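Local atomic coordinates of trimethylamine-N-oxide reductase (PDB entry 7L5I), a protein that probably reduces S- or N-oxides such as trimethylamine N-oxide at a molybdenum centre bound by two molybdopterin guanine dinucleotide cofactors. Residues 133-138 with 422-427; 430-435 with 472-477. All blocks are in the same frame, centred on the assembly; numbering follows the deposited sequence.

Interaction 1 (133-138 with 422-427); sequences GSTGIF and SKSAFP
Phe-138 and Phe-426 lie with near-parallel ring planes, 26° apart, yet the rings are slid so far past each other that they barely overlap and meet obliquely. The centroids stand 5.4 Å apart. The closest touch is Phe-138 CE1 to Phe-426 CZ at 3.3 Å, with neighbouring ring carbons following, among them Phe-426 CE2 at 3.8 Å from Phe-138 CE1. The two rings get there differently. Phe-138 extends from strand 137-138 with CG anti to its backbone N (chi1 -177°), whereas Phe-426 has CG between its own N and carbonyl carbon (chi1 50°), which swings the ring end toward its partner although its CB does not point there.

At the other end of the contact, the methyl CG2 of Thr-135 lies 3.6 Å from Ser-424 OG, a van der Waals approach of a methyl to a hydroxyl. The loop bearing Ser-424 is shaped by an ST turn, in which Ser-422 OG accepts a hydrogen bond from Ser-424 N at 3.0 Å. Strand 137-138 is the outermost strand of a mixed sheet in the molybdopterin oxidoreductase region, where Phe-138 bonds through its backbone to Ala-456 and Tyr-458, and Ile-454 packs on its ring. No hydrogen bond or salt bridge joins the two segments, so their direct contact is van der Waals in nature, shared between the buried aromatic pair and the somewhat smaller Thr-135/Ser-424 touch.

Interaction 2 (430-435 with 472-477); sequences RIADVL and NTLVKA
Ala-432 and Ala-477 bring two helices into close packing, in which segments 431-435 and 472-477 run in roughly the same direction at 35° with their axes 8.8 Å apart. No hydrogen bond crosses the interface; contacts of alanine methyls and leucine side chains make up most of it. The methyl groups of Ala-432 and Ala-477 face each other at 4.0 Å between their CB atoms, and the CA atoms of these two residues are just 5.3 Å apart, a spacing that their short side chains permit. Leu-474 reaches in from beside this pair: its CG is anti to the backbone N (chi1 -173°), and its CD1 branch touches Ala-432 CB at 4.0 Å. Phe-465, in helix 464-467, packs against the same leucine.

Side chains also rest on main-chain carbonyls. Ala-477 CB lies 3.7 Å from Ala-432 O, a contact and not a hydrogen bond, since that carbon is an apolar methyl.

Polar interactions lie away from the interface. Arg-430, at the N-cap position, forms a salt bridge through NH1 to Asp-433 OD2, with a weak, bent hydrogen bond, and a second through NH2 to Asp-774. Asp-433 is further engaged by Tyr-451, His-437 and Lys-440, and on the second helix Thr-473 OG1 bonds to Asp-470. One turn beyond Ala-432, both CB and CD1 of Leu-435 lean on Ala-477 O, at 3.7 and 3.8 Å.

In the fold
From the N terminus, the chain passes helix 114-131 and enters 133-138, whose strand is the edge of a mixed sheet beside strand 456-460. Interaction 1 closes a loop of 283 intervening residues by bringing back 422-427, whose strand 426-427 pairs with 170-171. The chain then runs straight into helix 431-436, which opens interaction 2; after strand 456-460 and helix 464-467, it closes a much shorter loop at helix 471-477. The contacts are thus in series, neither nested nor crossed. They meet at helix 431-436: Ile-431 touches both rings of interaction 1, and Val-434 packs on Phe-426, linking sheet edge to helix pair.

Interaction 1 (133-138 with 422-427)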
loop_
_atom_site.group_PDB
_atom_site.type_symbol
_atom_site.label_atom_id
_atom_site.label_comp_id
_atom_site.label_asym_id
_atom_site.label_seq_id
_atom_site.Cartn_x
_atom_site.Cartn_y
_atom_site.Cartn_z
ATOM N N GLY A 133 -11.204 28.084 -9.786
ATOM C CA GLY A 133 -10.991 27.203 -10.907
ATOM C C GLY A 133 -10.509 25.857 -10.424
ATOM O O GLY A 133 -10.492 25.564 -9.224
ATOM N N SER A 134 -10.078 25.034 -11.379
ATOM C CA SER A 134 -9.750 23.647 -11.073
ATOM C C SER A 134 -8.542 23.523 -10.163
ATOM O O SER A 134 -8.435 22.541 -9.417
ATOM C CB SER A 134 -9.509 22.893 -12.376
ATOM O OG SER A 134 -8.296 23.352 -12.942
ATOM N N THR A 135 -7.626 24.485 -10.192
ATOM C CA THR A 135 -6.485 24.435 -9.300
ATOM C C THR A 135 -6.828 24.743 -7.845
ATOM O O THR A 135 -5.923 24.689 -7.010
ATOM C CB THR A 135 -5.393 25.384 -9.808
ATOM O OG1 THR A 135 -5.915 26.712 -9.937
ATOM C CG2 THR A 135 -4.887 24.919 -11.181
ATOM N N GLY A 136 -8.086 25.019 -7.508
ATOM C CA GLY A 136 -8.537 25.124 -6.141
ATOM C C GLY A 136 -9.228 23.894 -5.586
ATOM O O GLY A 136 -9.645 23.911 -4.424
ATOM N N ILE A 137 -9.334 22.817 -6.364
ATOM C CA ILE A 137 -10.037 21.600 -5.949
ATOM C C ILE A 137 -9.045 20.443 -5.924
ATOM O O ILE A 137 -8.466 20.105 -6.960
ATOM C CB ILE A 137 -11.202 21.269 -6.901
ATOM C CG1 ILE A 137 -12.234 22.383 -6.892
ATOM C CG2 ILE A 137 -11.823 19.905 -6.547
ATOM C CD1 ILE A 137 -13.284 22.190 -7.968
ATOM N N PHE A 138 -8.874 19.814 -4.762
ATOM C CA PHE A 138 -8.037 18.630 -4.671
ATOM C C PHE A 138 -8.932 17.394 -4.685
ATOM O O PHE A 138 -9.803 17.251 -3.825
ATOM C CB PHE A 138 -7.167 18.601 -3.413
ATOM C CG PHE A 138 -6.268 17.421 -3.384
ATOM C CD1 PHE A 138 -5.187 17.348 -4.273
ATOM C CD2 PHE A 138 -6.521 16.333 -2.556
ATOM C CE1 PHE A 138 -4.358 16.245 -4.297
ATOM C CE2 PHE A 138 -5.682 15.213 -2.591
ATOM C CZ PHE A 138 -4.605 15.178 -3.469
ATOM N N SER A 422 -0.376 17.985 -15.121
ATOM C CA SER A 422 -0.665 19.243 -14.432
ATOM C C SER A 422 0.571 19.730 -13.683
ATOM O O SER A 422 1.285 18.939 -13.059
ATOM C CB SER A 422 -1.842 19.069 -13.465
ATOM O OG SER A 422 -1.975 20.174 -12.581
ATOM N N LYS A 423 0.833 21.038 -13.761
ATOM C CA LYS A 423 1.911 21.642 -12.987
ATOM C C LYS A 423 1.573 21.745 -11.509
ATOM O O LYS A 423 2.475 21.998 -10.703
ATOM C CB LYS A 423 2.238 23.045 -13.513
ATOM C CG LYS A 423 1.032 23.994 -13.558
ATOM C CD LYS A 423 1.012 25.009 -12.410
ATOM C CE LYS A 423 -0.312 25.792 -12.385
ATOM N NZ LYS A 423 -0.233 27.141 -11.725
ATOM N N SER A 424 0.301 21.574 -11.142
ATOM C CA SER A 424 -0.124 21.684 -9.756
ATOM C C SER A 424 0.000 20.372 -8.998
ATOM O O SER A 424 -0.137 20.383 -7.771
ATOM C CB SER A 424 -1.580 22.172 -9.684
ATOM O OG SER A 424 -1.748 23.421 -10.338
ATOM N N ALA A 425 0.258 19.258 -9.698
ATOM C CA ALA A 425 0.331 17.945 -9.063
ATOM C C ALA A 425 1.637 17.775 -8.293
ATOM O O ALA A 425 2.708 18.164 -8.752
ATOM C CB ALA A 425 0.221 16.833 -10.108
ATOM N N PHE A 426 1.542 17.159 -7.132
ATOM C CA PHE A 426 2.660 17.045 -6.207
ATOM C C PHE A 426 2.796 15.614 -5.712
ATOM O O PHE A 426 1.828 14.853 -5.727
ATOM C CB PHE A 426 2.426 17.978 -5.015
ATOM C CG PHE A 426 1.058 17.824 -4.396
ATOM C CD1 PHE A 426 0.838 16.896 -3.396
ATOM C CD2 PHE A 426 -0.008 18.609 -4.825
ATOM C CE1 PHE A 426 -0.398 16.767 -2.806
ATOM C CE2 PHE A 426 -1.256 18.475 -4.250
ATOM C CZ PHE A 426 -1.460 17.551 -3.261
ATOM N N PRO A 427 3.988 15.222 -5.248
ATOM C CA PRO A 427 4.134 13.900 -4.595
ATOM C C PRO A 427 3.120 13.785 -3.471
ATOM O O PRO A 427 3.048 14.646 -2.591
ATOM C CB PRO A 427 5.573 13.918 -4.066
ATOM C CG PRO A 427 6.256 15.027 -4.784
ATOM C CD PRO A 427 5.216 16.031 -5.147
#

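Interaction 2 (430-435 with 472-477)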
loop_
_atom_site.group_PDB
_atom_site.type_symbol
_atom_site.label_atom_id
_atom_site.label_comp_id
_atom_site.label_asym_id
_atom_site.label_seq_id
_atom_site.Cartn_x
_atom_site.Cartn_y
_atom_site.Cartn_z
ATOM N N ARG A 430 2.890 14.827 0.339
ATOM C CA ARG A 430 2.958 16.231 0.723
ATOM C C ARG A 430 1.570 16.850 0.980
ATOM O O ARG A 430 1.489 18.054 1.201
ATOM C CB ARG A 430 3.685 17.038 -0.362
ATOM C CG ARG A 430 5.112 16.580 -0.679
ATOM C CD ARG A 430 6.122 16.875 0.437
ATOM N NE ARG A 430 6.014 15.932 1.530
ATOM C CZ ARG A 430 6.034 16.257 2.819
ATOM N NH1 ARG A 430 6.165 17.523 3.205
ATOM N NH2 ARG A 430 5.899 15.319 3.734
ATOM N N ILE A 431 0.494 16.054 1.006
ATOM C CA ILE A 431 -0.867 16.605 1.061
ATOM C C ILE A 431 -1.060 17.575 2.243
ATOM O O ILE A 431 -1.654 18.655 2.087
ATOM C CB ILE A 431 -1.883 15.448 1.100
ATOM C CG1 ILE A 431 -3.302 15.966 1.195
ATOM C CG2 ILE A 431 -1.612 14.520 2.276
ATOM C CD1 ILE A 431 -3.685 16.842 0.041
ATOM N N ALA A 432 -0.630 17.202 3.439
ATOM C CA ALA A 432 -0.798 18.100 4.587
ATOM C C ALA A 432 -0.041 19.405 4.375
ATOM O O ALA A 432 -0.568 20.499 4.597
ATOM C CB ALA A 432 -0.339 17.409 5.870
ATOM N N ASP A 433 1.214 19.293 3.957
ATOM C CA ASP A 433 2.046 20.446 3.631
ATOM C C ASP A 433 1.376 21.341 2.604
ATOM O O ASP A 433 1.425 22.572 2.727
ATOM C CB ASP A 433 3.389 19.898 3.121
ATOM C CG ASP A 433 4.561 20.829 3.323
ATOM O OD1 ASP A 433 4.508 21.756 4.167
ATOM O OD2 ASP A 433 5.577 20.567 2.637
ATOM N N VAL A 434 0.751 20.746 1.580
ATOM C CA VAL A 434 0.092 21.524 0.531
ATOM C C VAL A 434 -1.113 22.263 1.092
ATOM O O VAL A 434 -1.328 23.455 0.823
ATOM C CB VAL A 434 -0.339 20.599 -0.632
ATOM C CG1 VAL A 434 -1.299 21.302 -1.575
ATOM C CG2 VAL A 434 0.865 20.090 -1.404
ATOM N N LEU A 435 -1.963 21.553 1.829
ATOM C CA LEU A 435 -3.171 22.195 2.326
ATOM C C LEU A 435 -2.833 23.359 3.244
ATOM O O LEU A 435 -3.553 24.367 3.257
ATOM C CB LEU A 435 -4.044 21.181 3.065
ATOM C CG LEU A 435 -4.668 20.073 2.210
ATOM C CD1 LEU A 435 -5.525 19.179 3.124
ATOM C CD2 LEU A 435 -5.507 20.627 1.058
ATOM N N ASN A 472 -1.967 14.360 13.824
ATOM C CA ASN A 472 -2.349 15.604 14.488
ATOM C C ASN A 472 -2.082 16.812 13.606
ATOM O O ASN A 472 -2.844 17.782 13.639
ATOM C CB ASN A 472 -1.627 15.736 15.848
ATOM C CG ASN A 472 -2.038 14.654 16.838
ATOM O OD1 ASN A 472 -3.195 14.206 16.891
ATOM N ND2 ASN A 472 -1.080 14.202 17.622
ATOM N N THR A 473 -1.038 16.774 12.778
ATOM C CA THR A 473 -0.794 17.844 11.835
ATOM C C THR A 473 -1.801 17.814 10.685
ATOM O O THR A 473 -2.215 18.874 10.197
ATOM C CB THR A 473 0.627 17.760 11.305
ATOM O OG1 THR A 473 1.550 18.017 12.375
ATOM C CG2 THR A 473 0.846 18.744 10.192
ATOM N N LEU A 474 -2.218 16.616 10.258
ATOM C CA LEU A 474 -3.257 16.526 9.224
ATOM C C LEU A 474 -4.576 17.129 9.700
ATOM O O LEU A 474 -5.332 17.700 8.899
ATOM C CB LEU A 474 -3.465 15.069 8.805
ATOM C CG LEU A 474 -4.393 14.840 7.608
ATOM C CD1 LEU A 474 -3.741 15.391 6.372
ATOM C CD2 LEU A 474 -4.722 13.360 7.414
ATOM N N VAL A 475 -4.868 17.035 10.998
ATOM C CA VAL A 475 -6.062 17.691 11.527
ATOM C C VAL A 475 -6.024 19.186 11.235
ATOM O O VAL A 475 -7.018 19.780 10.815
ATOM C CB VAL A 475 -6.203 17.424 13.037
ATOM C CG1 VAL A 475 -7.271 18.345 13.630
ATOM C CG2 VAL A 475 -6.552 15.974 13.294
ATOM N N LYS A 476 -4.875 19.827 11.478
ATOM C CA LYS A 476 -4.737 21.247 11.191
ATOM C C LYS A 476 -4.864 21.528 9.704
ATOM O O LYS A 476 -5.492 22.517 9.297
ATOM C CB LYS A 476 -3.392 21.747 11.722
ATOM C CG LYS A 476 -3.274 21.613 13.224
ATOM C CD LYS A 476 -4.531 22.114 13.927
ATOM C CE LYS A 476 -4.350 22.247 15.433
ATOM N NZ LYS A 476 -5.263 21.328 16.168
ATOM N N ALA A 477 -4.263 20.673 8.872
ATOM C CA ALA A 477 -4.329 20.854 7.432
ATOM C C ALA A 477 -5.767 20.838 6.933
ATOM O O ALA A 477 -6.133 21.608 6.040
ATOM C CB ALA A 477 -3.525 19.744 6.744
#